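Local atomic coordinates of putative iron-regulated protein A (Parabacteroides distasonis ATCC 8503, PDB entry 4ECG), a protein that binds calcium ions and is probably an iron-regulated, imelysin-like member of the M75 peptidase family, a putative metalloendopeptidase. Residues T47-L52 and D190-W195; K54-K59 and R183-T188; K59-K64 and A75-A80; A83-W88 and R146-A151. All blocks are in the same frame, centred on the assembly; numbering follows the deposited sequence.

Interaction 1: T47-L52 and D190-W195; sequences TYKDML and DLYNGW
Tyr48 brings its ring against Leu191 and Trp195 in the dense part of a roughly antiparallel helix pair (145° between the local directions) belonging to the helical imelysin-like fold, an example of how one aromatic side chain can fill much of an interface. The axes of 47-52 and 190-195 approach to 9.2 Å. Leu191 CG sits over one face of the Tyr48 ring in a CH-pi contact, 4.0 Å from the centroid and displaced toward the rim, while Leu191 CD2 closes on Tyr48 CE1. Trp195 meets the same ring obliquely, the planes 52° apart, with Tyr48 CE2 poised 3.3 Å above the indole plane. With CG opposite the carbonyl carbon (chi1 -75°), the Tyr48 ring is carried in between Leu191 and Trp195. On this buried side Trp88 of helix 71-89 also packs on Leu191 and Met51.

Toward solvent the packing is thinner. Tyr192 runs beside the aliphatic part of exposed Lys49, the two side chains pointing the same way, and Lys49 CB lies 3.7 Å from Tyr192 CE1. Leu52 CD2 comes obliquely to Tyr192 CD2. Back on the buried side, one water in the indole plane bridges the aromatic pair, accepting from Trp195 NE1 and bonding to Tyr48 OH, each at 2.9 Å.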
loop_
_atom_site.group_PDB
_atom_site.type_symbol
_atom_site.label_atom_id
_atom_site.label_comp_id
_atom_site.label_asym_id
_atom_site.label_seq_id
_atom_site.Cartn_x
_atom_site.Cartn_y
_atom_site.Cartn_z
ATOM N N THR A 47 -10.626 -1.866 6.410
ATOM C CA THR A 47 -9.871 -1.281 5.305
ATOM C C THR A 47 -10.159 -2.088 4.038
ATOM O O THR A 47 -10.397 -1.547 2.974
ATOM C CB THR A 47 -8.366 -1.236 5.601
ATOM O OG1 THR A 47 -8.066 -0.383 6.733
ATOM C CG2 THR A 47 -7.592 -0.770 4.399
ATOM N N TYR A 48 -10.172 -3.395 4.170
ATOM C CA TYR A 48 -10.334 -4.274 3.033
ATOM C C TYR A 48 -11.782 -4.241 2.569
ATOM O O TYR A 48 -12.055 -4.311 1.399
ATOM C CB TYR A 48 -9.922 -5.689 3.437
ATOM C CG TYR A 48 -8.422 -5.941 3.567
ATOM C CD1 TYR A 48 -7.516 -5.342 2.727
ATOM C CD2 TYR A 48 -7.927 -6.837 4.476
ATOM C CE1 TYR A 48 -6.139 -5.592 2.819
ATOM C CE2 TYR A 48 -6.542 -7.093 4.587
ATOM C CZ TYR A 48 -5.654 -6.486 3.731
ATOM O OH TYR A 48 -4.293 -6.714 3.806
ATOM N N LYS A 49 -12.725 -4.145 3.485
ATOM C CA LYS A 49 -14.142 -4.030 3.118
ATOM C C LYS A 49 -14.386 -2.745 2.331
ATOM O O LYS A 49 -15.155 -2.721 1.395
ATOM C CB LYS A 49 -15.016 -4.094 4.397
ATOM C CG LYS A 49 -16.478 -3.653 4.311
ATOM C CD LYS A 49 -17.408 -4.702 3.701
ATOM C CE LYS A 49 -18.906 -4.367 3.905
ATOM N NZ LYS A 49 -19.367 -4.409 5.341
ATOM N N ASP A 50 -13.748 -1.669 2.743
ATOM C CA ASP A 50 -13.897 -0.371 2.085
ATOM C C ASP A 50 -13.263 -0.524 0.712
ATOM O O ASP A 50 -13.789 -0.016 -0.276
ATOM C CB ASP A 50 -13.181 0.723 2.902
ATOM C CG ASP A 50 -13.228 2.143 2.267
ATOM O OD1 ASP A 50 -14.297 2.578 1.759
ATOM O OD2 ASP A 50 -12.173 2.856 2.336
HETATM N N MSE A 51 -12.122 -1.206 0.651
HETATM C CA MSE A 51 -11.507 -1.513 -0.646
HETATM C C MSE A 51 -12.489 -2.309 -1.573
HETATM O O MSE A 51 -12.636 -1.958 -2.740
HETATM C CB MSE A 51 -10.204 -2.276 -0.477
HETATM C CG MSE A 51 -9.313 -2.227 -1.747
HETATM SE SE MSE A 51 -7.734 -3.275 -1.495
HETATM C CE MSE A 51 -7.248 -3.257 -3.407
ATOM N N LEU A 52 -13.166 -3.346 -1.069
ATOM C CA LEU A 52 -14.024 -4.142 -1.943
ATOM C C LEU A 52 -15.151 -3.244 -2.456
ATOM O O LEU A 52 -15.440 -3.251 -3.656
ATOM C CB LEU A 52 -14.564 -5.423 -1.286
ATOM C CG LEU A 52 -15.517 -6.308 -2.113
ATOM C CD1 LEU A 52 -14.899 -6.740 -3.442
ATOM C CD2 LEU A 52 -16.005 -7.517 -1.312
ATOM N N ASP A 190 -10.750 -11.672 -3.342
ATOM C CA ASP A 190 -9.994 -12.749 -2.721
ATOM C C ASP A 190 -9.334 -12.249 -1.423
ATOM O O ASP A 190 -9.331 -12.942 -0.428
ATOM C CB ASP A 190 -9.006 -13.416 -3.697
ATOM C CG ASP A 190 -9.722 -14.279 -4.776
ATOM O OD1 ASP A 190 -10.890 -14.609 -4.570
ATOM O OD2 ASP A 190 -9.139 -14.591 -5.836
ATOM N N LEU A 191 -8.873 -11.014 -1.423
ATOM C CA LEU A 191 -8.191 -10.419 -0.286
ATOM C C LEU A 191 -9.130 -10.316 0.911
ATOM O O LEU A 191 -8.776 -10.703 2.025
ATOM C CB LEU A 191 -7.683 -9.007 -0.682
ATOM C CG LEU A 191 -6.770 -8.226 0.250
ATOM C CD1 LEU A 191 -5.645 -9.124 0.794
ATOM C CD2 LEU A 191 -6.209 -6.993 -0.496
ATOM N N TYR A 192 -10.310 -9.752 0.685
ATOM C CA TYR A 192 -11.253 -9.509 1.771
ATOM C C TYR A 192 -11.805 -10.850 2.233
ATOM O O TYR A 192 -11.755 -11.126 3.440
ATOM C CB TYR A 192 -12.375 -8.531 1.386
ATOM C CG TYR A 192 -13.502 -8.445 2.374
ATOM C CD1 TYR A 192 -13.325 -7.830 3.605
ATOM C CD2 TYR A 192 -14.747 -8.987 2.087
ATOM C CE1 TYR A 192 -14.361 -7.750 4.533
ATOM C CE2 TYR A 192 -15.803 -8.889 3.005
ATOM C CZ TYR A 192 -15.601 -8.269 4.228
ATOM O OH TYR A 192 -16.618 -8.184 5.153
ATOM N N ASN A 193 -12.267 -11.686 1.288
ATOM C CA ASN A 193 -12.718 -13.047 1.639
ATOM C C ASN A 193 -11.657 -13.881 2.297
ATOM O O ASN A 193 -11.948 -14.616 3.194
ATOM C CB ASN A 193 -13.285 -13.823 0.457
ATOM C CG ASN A 193 -14.554 -13.191 -0.092
ATOM O OD1 ASN A 193 -15.317 -12.603 0.633
ATOM N ND2 ASN A 193 -14.734 -13.265 -1.394
ATOM N N GLY A 194 -10.423 -13.774 1.860
ATOM C CA GLY A 194 -9.354 -14.550 2.481
ATOM C C GLY A 194 -9.214 -14.245 3.971
ATOM O O GLY A 194 -9.019 -15.135 4.759
ATOM N N TRP A 195 -9.312 -12.978 4.345
ATOM C CA TRP A 195 -9.305 -12.590 5.742
ATOM C C TRP A 195 -10.593 -12.992 6.435
ATOM O O TRP A 195 -10.540 -13.537 7.536
ATOM C CB TRP A 195 -9.088 -11.081 5.889
ATOM C CG TRP A 195 -7.654 -10.692 5.837
ATOM C CD1 TRP A 195 -6.828 -10.607 4.719
ATOM C CD2 TRP A 195 -6.806 -10.343 6.950
ATOM N NE1 TRP A 195 -5.554 -10.270 5.081
ATOM C CE2 TRP A 195 -5.480 -10.078 6.393
ATOM C CE3 TRP A 195 -6.991 -10.235 8.277
ATOM C CZ2 TRP A 195 -4.440 -9.677 7.171
ATOM C CZ3 TRP A 195 -5.941 -9.833 9.052
ATOM C CH2 TRP A 195 -4.698 -9.529 8.513
HETATM O O HOH W 1 -3.113 -9.360 3.830
#

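Interaction 2: K54-K59 and R183-T188; sequences KMTAYK and RMLSDT
Two selenomethionines, Met55 and Met184, meet at roughly a right angle in the middle of this contact, with Met55 SE 3.7 Å from Met184 CE. They fill the interface of a nearly antiparallel helix pair in the imelysin-like helical bundle, where 54-59 and 183-188 cross at -165° and no hydrogen bond passes between them. Met55 is bent at both chi2 and chi3, which turns its CE toward Thr188 OG1 and Met184. Met184 bends only near its tip (chi3 60°), and its CE comes within 3.7 Å of Tyr58 CE2 as well. The selenium of Met184 stands obliquely to the Tyr58 ring in a Met-aromatic contact, 5.1 Å from the centroid. Tyr58 OH looks beyond the pair, bonding to Ser181 OG. Phe148 of helix 147-155 packs on both selenomethionines and continues this apolar layer.

Leu185 closes the less buried flank. Its CD1 branch approaches Thr56 OG1, already bonded to Leu52 O, whereas its CD2 branch lies 3.9 Å from Lys59 CG; the lysine then leads away to its salt bridge with Asp63. At the other end Met55 CE presses on Thr188 OG1 at 3.2 Å. That hydroxyl donates to Met184 O (2.9 Å), which Thr188 N reaches from the opposite face of the carbonyl plane.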
loop_
_atom_site.group_PDB
_atom_site.type_symbol
_atom_site.label_atom_id
_atom_site.label_comp_id
_atom_site.label_asym_id
_atom_site.label_seq_id
_atom_site.Cartn_x
_atom_site.Cartn_y
_atom_site.Cartn_z
ATOM N N LYS A 54 -15.171 0.012 -2.823
ATOM C CA LYS A 54 -14.674 1.003 -3.762
ATOM C C LYS A 54 -14.210 0.345 -5.072
ATOM O O LYS A 54 -14.301 0.974 -6.140
ATOM C CB LYS A 54 -13.530 1.853 -3.178
ATOM C CG LYS A 54 -13.757 2.527 -1.826
ATOM C CD LYS A 54 -14.309 3.915 -1.948
ATOM C CE LYS A 54 -14.651 4.562 -0.597
ATOM N NZ LYS A 54 -13.413 5.016 0.071
HETATM N N MSE A 55 -13.714 -0.900 -4.997
HETATM C CA MSE A 55 -13.304 -1.645 -6.195
HETATM C C MSE A 55 -14.499 -2.049 -7.066
HETATM O O MSE A 55 -14.429 -1.985 -8.266
HETATM C CB MSE A 55 -12.441 -2.864 -5.848
HETATM C CG MSE A 55 -11.787 -3.521 -7.046
HETATM SE SE MSE A 55 -10.439 -2.350 -7.923
HETATM C CE MSE A 55 -8.980 -2.796 -6.767
ATOM N N THR A 56 -15.573 -2.469 -6.458
ATOM C CA THR A 56 -16.820 -2.682 -7.162
ATOM C C THR A 56 -17.318 -1.385 -7.819
ATOM O O THR A 56 -17.718 -1.422 -8.962
ATOM C CB THR A 56 -17.872 -3.331 -6.231
ATOM O OG1 THR A 56 -17.302 -4.524 -5.619
ATOM C CG2 THR A 56 -19.253 -3.656 -7.007
ATOM N N ALA A 57 -17.232 -0.228 -7.167
ATOM C CA ALA A 57 -17.624 1.042 -7.848
ATOM C C ALA A 57 -16.676 1.329 -9.014
ATOM O O ALA A 57 -17.100 1.742 -10.128
ATOM C CB ALA A 57 -17.637 2.215 -6.902
ATOM N N TYR A 58 -15.393 1.071 -8.791
ATOM C CA TYR A 58 -14.429 1.299 -9.846
ATOM C C TYR A 58 -14.703 0.439 -11.103
ATOM O O TYR A 58 -14.682 0.967 -12.207
ATOM C CB TYR A 58 -13.021 1.115 -9.357
ATOM C CG TYR A 58 -12.046 0.993 -10.498
ATOM C CD1 TYR A 58 -11.516 2.101 -11.134
ATOM C CD2 TYR A 58 -11.625 -0.255 -10.922
ATOM C CE1 TYR A 58 -10.609 1.948 -12.211
ATOM C CE2 TYR A 58 -10.707 -0.416 -11.947
ATOM C CZ TYR A 58 -10.222 0.668 -12.600
ATOM O OH TYR A 58 -9.412 0.390 -13.631
ATOM N N LYS A 59 -14.989 -0.856 -10.947
ATOM C CA LYS A 59 -15.216 -1.744 -12.097
ATOM C C LYS A 59 -16.526 -1.328 -12.811
ATOM O O LYS A 59 -16.544 -1.251 -14.034
ATOM C CB LYS A 59 -15.148 -3.228 -11.663
ATOM C CG LYS A 59 -15.922 -4.260 -12.459
ATOM C CD LYS A 59 -15.140 -4.670 -13.697
ATOM C CE LYS A 59 -15.948 -5.642 -14.555
ATOM N NZ LYS A 59 -15.409 -5.579 -15.939
ATOM N N ARG A 183 -9.930 -8.309 -13.111
ATOM C CA ARG A 183 -8.979 -9.014 -12.318
ATOM C C ARG A 183 -8.625 -8.183 -11.056
ATOM O O ARG A 183 -8.395 -8.762 -9.997
ATOM C CB ARG A 183 -7.746 -9.371 -13.163
ATOM C CG ARG A 183 -6.623 -10.022 -12.348
ATOM C CD ARG A 183 -7.140 -11.314 -11.718
ATOM N NE ARG A 183 -6.113 -12.154 -11.112
ATOM C CZ ARG A 183 -5.442 -13.134 -11.742
ATOM N NH1 ARG A 183 -5.618 -13.403 -12.999
ATOM N NH2 ARG A 183 -4.553 -13.850 -11.091
HETATM N N MSE A 184 -8.611 -6.848 -11.154
HETATM C CA MSE A 184 -8.406 -6.040 -9.961
HETATM C C MSE A 184 -9.519 -6.382 -8.929
HETATM O O MSE A 184 -9.199 -6.614 -7.767
HETATM C CB MSE A 184 -8.339 -4.530 -10.248
HETATM C CG MSE A 184 -7.038 -4.061 -10.865
HETATM SE SE MSE A 184 -7.111 -2.354 -11.755
HETATM C CE MSE A 184 -7.644 -1.396 -10.200
ATOM N N LEU A 185 -10.778 -6.453 -9.384
ATOM C CA LEU A 185 -11.953 -6.770 -8.529
ATOM C C LEU A 185 -11.842 -8.153 -7.935
ATOM O O LEU A 185 -12.061 -8.354 -6.762
ATOM C CB LEU A 185 -13.301 -6.650 -9.304
ATOM C CG LEU A 185 -14.585 -6.923 -8.517
ATOM C CD1 LEU A 185 -14.626 -6.103 -7.222
ATOM C CD2 LEU A 185 -15.827 -6.745 -9.397
ATOM N N SER A 186 -11.482 -9.100 -8.762
ATOM C CA SER A 186 -11.377 -10.490 -8.350
ATOM C C SER A 186 -10.312 -10.641 -7.214
ATOM O O SER A 186 -10.556 -11.338 -6.215
ATOM C CB SER A 186 -10.991 -11.319 -9.579
ATOM O OG SER A 186 -10.791 -12.628 -9.208
ATOM N N ASP A 187 -9.152 -9.992 -7.384
ATOM C CA ASP A 187 -8.054 -10.061 -6.419
ATOM C C ASP A 187 -8.520 -9.429 -5.103
ATOM O O ASP A 187 -8.295 -9.973 -4.040
ATOM C CB ASP A 187 -6.770 -9.377 -6.942
ATOM C CG ASP A 187 -6.039 -10.181 -8.071
ATOM O OD1 ASP A 187 -6.330 -11.399 -8.243
ATOM O OD2 ASP A 187 -5.133 -9.586 -8.774
ATOM N N THR A 188 -9.245 -8.321 -5.195
ATOM C CA THR A 188 -9.812 -7.623 -4.029
ATOM C C THR A 188 -10.844 -8.459 -3.284
ATOM O O THR A 188 -10.822 -8.521 -2.076
ATOM C CB THR A 188 -10.384 -6.226 -4.413
ATOM O OG1 THR A 188 -9.390 -5.485 -5.147
ATOM C CG2 THR A 188 -10.753 -5.428 -3.150
#

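Interaction 3: K59-K64 and A75-A80; sequences KNAVDK and ADACDA
Ala61 and Ala77 bring their backbones to a CA-CA distance of 4.9 Å where helices 29-68 and 71-89, joined by a very short turn, fold back on each other as a helical hairpin with local axes 8.3 Å apart and 160° between their directions. The example shows how small side chains permit close helix packing. The methyl of Ala61 points at the partner helix and settles against its backbone, its CB 4.0 Å from Ala77 CA and near Asp76 O. A turn further on, Ala80 CB meets the same methyl at 4.2 Å. Ala77 returns the arrangement: its CB lies 4.1 Å from both Ala61 O and Val62 N, so each methyl rests nearer to main chain than to the opposing methyl. Val62 adds a flank, with CG2 touching Ala77 CB at 4.2 Å.

Charges are kept to the margins. Lys59, directed away from helix 71-89, uses NZ to bond with Asp63 OD1 on its syn lone pair (2.9 Å), a salt bridge one turn along its own helix. Lys64 and Asp76 face one another at the exposed rim, but their charged atoms do not touch. With no hydrogen bond between the segments, the contact is held by van der Waals packing of methyl groups and backbone, and any attraction between Lys64 and Asp76 is probably weak and long-range.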
loop_
_atom_site.group_PDB
_atom_site.type_symbol
_atom_site.label_atom_id
_atom_site.label_comp_id
_atom_site.label_asym_id
_atom_site.label_seq_id
_atom_site.Cartn_x
_atom_site.Cartn_y
_atom_site.Cartn_z
ATOM N N LYS A 59 -14.989 -0.856 -10.947
ATOM C CA LYS A 59 -15.216 -1.744 -12.097
ATOM C C LYS A 59 -16.526 -1.328 -12.811
ATOM O O LYS A 59 -16.544 -1.251 -14.034
ATOM C CB LYS A 59 -15.148 -3.228 -11.663
ATOM C CG LYS A 59 -15.922 -4.260 -12.459
ATOM C CD LYS A 59 -15.140 -4.670 -13.697
ATOM C CE LYS A 59 -15.948 -5.642 -14.555
ATOM N NZ LYS A 59 -15.409 -5.579 -15.939
ATOM N N ASN A 60 -17.575 -0.989 -12.054
ATOM C CA ASN A 60 -18.827 -0.470 -12.633
ATOM C C ASN A 60 -18.598 0.831 -13.394
ATOM O O ASN A 60 -19.142 0.984 -14.473
ATOM C CB ASN A 60 -19.963 -0.309 -11.596
ATOM C CG ASN A 60 -20.436 -1.650 -11.041
ATOM O OD1 ASN A 60 -20.441 -2.637 -11.755
ATOM N ND2 ASN A 60 -20.775 -1.695 -9.764
ATOM N N ALA A 61 -17.746 1.711 -12.886
ATOM C CA ALA A 61 -17.469 2.976 -13.580
ATOM C C ALA A 61 -16.645 2.741 -14.845
ATOM O O ALA A 61 -16.910 3.335 -15.858
ATOM C CB ALA A 61 -16.751 3.958 -12.662
ATOM N N VAL A 62 -15.627 1.889 -14.778
ATOM C CA VAL A 62 -14.865 1.492 -15.966
ATOM C C VAL A 62 -15.813 0.857 -17.020
ATOM O O VAL A 62 -15.759 1.169 -18.182
ATOM C CB VAL A 62 -13.731 0.504 -15.584
ATOM C CG1 VAL A 62 -13.292 -0.289 -16.808
ATOM C CG2 VAL A 62 -12.558 1.239 -14.965
ATOM N N ASP A 63 -16.693 -0.015 -16.592
ATOM C CA ASP A 63 -17.650 -0.657 -17.523
ATOM C C ASP A 63 -18.542 0.338 -18.226
ATOM O O ASP A 63 -18.848 0.194 -19.404
ATOM C CB ASP A 63 -18.580 -1.606 -16.788
ATOM C CG ASP A 63 -17.945 -2.992 -16.518
ATOM O OD1 ASP A 63 -16.837 -3.263 -17.058
ATOM O OD2 ASP A 63 -18.591 -3.794 -15.770
ATOM N N LYS A 64 -19.026 1.317 -17.474
ATOM C CA LYS A 64 -19.936 2.321 -18.011
ATOM C C LYS A 64 -19.180 3.168 -19.057
ATOM O O LYS A 64 -19.690 3.445 -20.146
ATOM C CB LYS A 64 -20.479 3.142 -16.847
ATOM C CG LYS A 64 -21.162 4.436 -17.191
ATOM C CD LYS A 64 -21.610 5.146 -15.890
ATOM C CE LYS A 64 -22.629 6.253 -16.176
ATOM N NZ LYS A 64 -23.249 6.797 -14.961
ATOM N N ALA A 75 -13.786 10.489 -16.791
ATOM C CA ALA A 75 -13.452 11.278 -15.582
ATOM C C ALA A 75 -13.913 10.555 -14.330
ATOM O O ALA A 75 -13.142 10.500 -13.339
ATOM C CB ALA A 75 -14.043 12.710 -15.639
ATOM N N ASP A 76 -15.138 9.981 -14.368
ATOM C CA ASP A 76 -15.687 9.206 -13.204
ATOM C C ASP A 76 -14.886 7.913 -12.928
ATOM O O ASP A 76 -14.664 7.547 -11.760
ATOM C CB ASP A 76 -17.166 8.828 -13.375
ATOM C CG ASP A 76 -18.149 10.026 -13.219
ATOM O OD1 ASP A 76 -17.723 11.154 -12.848
ATOM O OD2 ASP A 76 -19.369 9.809 -13.459
ATOM N N ALA A 77 -14.447 7.247 -13.991
ATOM C CA ALA A 77 -13.617 6.050 -13.848
ATOM C C ALA A 77 -12.274 6.414 -13.215
ATOM O O ALA A 77 -11.794 5.736 -12.292
ATOM C CB ALA A 77 -13.417 5.367 -15.176
ATOM N N CYS A 78 -11.717 7.537 -13.649
ATOM C CA CYS A 78 -10.460 8.041 -13.091
ATOM C C CYS A 78 -10.567 8.385 -11.618
ATOM O O CYS A 78 -9.668 8.069 -10.830
ATOM C CB CYS A 78 -9.970 9.258 -13.894
ATOM S SG CYS A 78 -9.349 8.917 -15.573
ATOM N N ASP A 79 -11.645 9.062 -11.229
ATOM C CA ASP A 79 -11.901 9.377 -9.820
ATOM C C ASP A 79 -12.006 8.061 -9.024
ATOM O O ASP A 79 -11.408 7.908 -7.941
ATOM C CB ASP A 79 -13.223 10.152 -9.638
ATOM C CG ASP A 79 -13.177 11.632 -10.177
ATOM O OD1 ASP A 79 -12.072 12.112 -10.499
ATOM O OD2 ASP A 79 -14.267 12.307 -10.240
ATOM N N ALA A 80 -12.786 7.122 -9.545
ATOM C CA ALA A 80 -12.996 5.839 -8.874
ATOM C C ALA A 80 -11.647 5.062 -8.708
ATOM O O ALA A 80 -11.415 4.417 -7.704
ATOM C CB ALA A 80 -14.075 5.016 -9.601
#

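Interaction 4: A83-W88 and R146-A151; sequences AVRVPW and RGFHTA
Arg85 NH1 is gripped from two directions: it lies over one face of the Phe148 ring, 3.3 Å from Phe148 CG, and forms a salt bridge with Asp109 OD1. This buried contact joins helix 71-89 to the start of helix 147-155 in the imelysin-like fold, where Gly147, His149 and Glu152 spell the family's GxHxxE motif. The guanidinium stands almost upright on the ring, planes 75° apart, and presents an edge to it; Arg85 CZ is 4.8 Å from the centroid in a cation-pi contact. The side chain, stretched out from CG to NE, reaches this point past the Phe148 rim. His149 approaches a face of the guanidinium, its CE1 3.5 Å from Arg85 NH2, while NE2 bonds to Glu277 and ND1 to Glu152.

Asp109 is a calcium ligand together with Glu92, and Arg85 comes within about 4 Å of a bound calcium ion. Arg85 and Trp88, whose NE1 bonds to Asp109 OD2, are thus placed as second-shell groups, consistent with their holding this carboxylate in position.

Apolar contacts complete the setting. The five-membered ring of Trp88 and the Phe148 ring are nearly parallel (20°) but slid apart with little overlap. Their nearest atoms are Trp88 CD1 and Phe148 CE2, at 3.7 Å, and next to them Val84 CG1 packs on Phe148 CE1 at 3.8 Å.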
loop_
_atom_site.group_PDB
_atom_site.type_symbol
_atom_site.label_atom_id
_atom_site.label_comp_id
_atom_site.label_asym_id
_atom_site.label_seq_id
_atom_site.Cartn_x
_atom_site.Cartn_y
_atom_site.Cartn_z
ATOM N N ALA A 83 -9.919 6.623 -5.744
ATOM C CA ALA A 83 -10.656 6.361 -4.510
ATOM C C ALA A 83 -10.442 4.907 -4.017
ATOM O O ALA A 83 -10.302 4.691 -2.842
ATOM C CB ALA A 83 -12.139 6.683 -4.685
ATOM N N VAL A 84 -10.392 3.918 -4.914
ATOM C CA VAL A 84 -10.089 2.539 -4.489
ATOM C C VAL A 84 -8.638 2.426 -4.056
ATOM O O VAL A 84 -8.281 1.595 -3.216
ATOM C CB VAL A 84 -10.490 1.427 -5.531
ATOM C CG1 VAL A 84 -9.604 1.373 -6.759
ATOM C CG2 VAL A 84 -10.475 0.097 -4.850
ATOM N N ARG A 85 -7.794 3.278 -4.615
ATOM C CA ARG A 85 -6.409 3.248 -4.259
ATOM C C ARG A 85 -6.101 3.748 -2.837
ATOM O O ARG A 85 -5.075 3.398 -2.297
ATOM C CB ARG A 85 -5.589 4.032 -5.283
ATOM C CG ARG A 85 -4.106 3.739 -5.137
ATOM C CD ARG A 85 -3.322 4.002 -6.382
ATOM N NE ARG A 85 -1.912 3.714 -6.156
ATOM C CZ ARG A 85 -1.329 2.537 -6.348
ATOM N NH1 ARG A 85 -1.985 1.494 -6.795
ATOM N NH2 ARG A 85 -0.055 2.419 -6.095
ATOM N N VAL A 86 -6.977 4.577 -2.262
ATOM C CA VAL A 86 -6.774 5.088 -0.891
ATOM C C VAL A 86 -6.695 3.901 0.056
ATOM O O VAL A 86 -5.663 3.705 0.684
ATOM C CB VAL A 86 -7.766 6.186 -0.477
ATOM C CG1 VAL A 86 -7.591 6.582 1.007
ATOM C CG2 VAL A 86 -7.618 7.427 -1.394
ATOM N N PRO A 87 -7.718 3.048 0.085
ATOM C CA PRO A 87 -7.666 1.983 1.098
ATOM C C PRO A 87 -6.622 0.930 0.820
ATOM O O PRO A 87 -6.076 0.346 1.746
ATOM C CB PRO A 87 -9.089 1.391 1.101
ATOM C CG PRO A 87 -9.677 1.829 -0.167
ATOM C CD PRO A 87 -9.041 3.165 -0.500
ATOM N N TRP A 88 -6.325 0.711 -0.445
ATOM C CA TRP A 88 -5.296 -0.231 -0.773
ATOM C C TRP A 88 -3.965 0.278 -0.239
ATOM O O TRP A 88 -3.206 -0.482 0.336
ATOM C CB TRP A 88 -5.218 -0.471 -2.280
ATOM C CG TRP A 88 -3.957 -1.171 -2.711
ATOM C CD1 TRP A 88 -2.963 -0.654 -3.491
ATOM C CD2 TRP A 88 -3.514 -2.525 -2.387
ATOM N NE1 TRP A 88 -1.976 -1.548 -3.669
ATOM C CE2 TRP A 88 -2.244 -2.695 -3.037
ATOM C CE3 TRP A 88 -4.034 -3.562 -1.656
ATOM C CZ2 TRP A 88 -1.505 -3.848 -2.930
ATOM C CZ3 TRP A 88 -3.289 -4.743 -1.551
ATOM C CH2 TRP A 88 -2.052 -4.875 -2.168
ATOM N N ARG A 146 -0.672 -6.262 -15.947
ATOM C CA ARG A 146 -1.962 -5.965 -15.407
ATOM C C ARG A 146 -1.905 -5.061 -14.139
ATOM O O ARG A 146 -0.969 -4.342 -13.956
ATOM C CB ARG A 146 -2.741 -7.282 -15.220
ATOM C CG ARG A 146 -2.180 -8.183 -14.164
ATOM C CD ARG A 146 -3.168 -9.245 -13.740
ATOM N NE ARG A 146 -2.618 -10.103 -12.672
ATOM C CZ ARG A 146 -2.178 -11.352 -12.789
ATOM N NH1 ARG A 146 -2.207 -11.993 -13.945
ATOM N NH2 ARG A 146 -1.732 -11.997 -11.703
ATOM N N GLY A 147 -2.955 -5.037 -13.325
ATOM C CA GLY A 147 -2.930 -4.361 -12.028
ATOM C C GLY A 147 -3.250 -2.880 -12.156
ATOM O O GLY A 147 -3.530 -2.405 -13.280
ATOM N N PHE A 148 -3.209 -2.189 -11.005
ATOM C CA PHE A 148 -3.536 -0.751 -10.891
ATOM C C PHE A 148 -2.823 0.119 -11.937
ATOM O O PHE A 148 -3.395 1.039 -12.497
ATOM C CB PHE A 148 -3.109 -0.196 -9.546
ATOM C CG PHE A 148 -4.127 -0.302 -8.462
ATOM C CD1 PHE A 148 -5.045 0.686 -8.281
ATOM C CD2 PHE A 148 -4.072 -1.338 -7.553
ATOM C CE1 PHE A 148 -5.935 0.639 -7.248
ATOM C CE2 PHE A 148 -4.956 -1.405 -6.511
ATOM C CZ PHE A 148 -5.898 -0.406 -6.371
ATOM N N HIS A 149 -1.582 -0.198 -12.204
ATOM C CA HIS A 149 -0.791 0.689 -13.056
ATOM C C HIS A 149 -1.015 0.487 -14.528
ATOM O O HIS A 149 -0.786 1.402 -15.310
ATOM C CB HIS A 149 0.687 0.631 -12.668
ATOM C CG HIS A 149 0.938 1.071 -11.234
ATOM N ND1 HIS A 149 0.634 2.310 -10.792
ATOM C CD2 HIS A 149 1.399 0.370 -10.143
ATOM C CE1 HIS A 149 0.913 2.393 -9.497
ATOM N NE2 HIS A 149 1.391 1.205 -9.093
ATOM N N THR A 150 -1.500 -0.685 -14.932
ATOM C CA THR A 150 -1.809 -0.887 -16.336
ATOM C C THR A 150 -3.121 -0.104 -16.622
ATOM O O THR A 150 -3.205 0.594 -17.620
ATOM C CB THR A 150 -1.910 -2.386 -16.735
ATOM O OG1 THR A 150 -0.654 -3.015 -16.528
ATOM C CG2 THR A 150 -2.306 -2.558 -18.204
ATOM N N ALA A 151 -4.122 -0.242 -15.761
ATOM C CA ALA A 151 -5.365 0.545 -15.824
ATOM C C ALA A 151 -5.014 2.068 -15.826
ATOM O O ALA A 151 -5.464 2.800 -16.674
ATOM C CB ALA A 151 -6.292 0.165 -14.650
#

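How the interactions relate
Helix 29-68 serves interactions 1, 2 and 3 in succession, pairing first with helix 171-196 and then, near its end, with helix 71-89. Interactions 1 and 2 have centres about 10 Å apart and touch through Met51, Leu52, Leu185 and Thr188. Interaction 3 shares Lys59 with interaction 2 and lies away from the annotated sites. Interaction 4 follows interaction 3 along helix 71-89; its centre is about 9 Å from that of interaction 2. Interactions 1 and 2 touch interaction 4, and interaction 3 adjoins it in sequence. The result is a bundle in which consecutive helices 29-68 and 71-89 pack with the sequence-distant 171-196 and 147-155 beside the calcium site of Glu92 and Asp109.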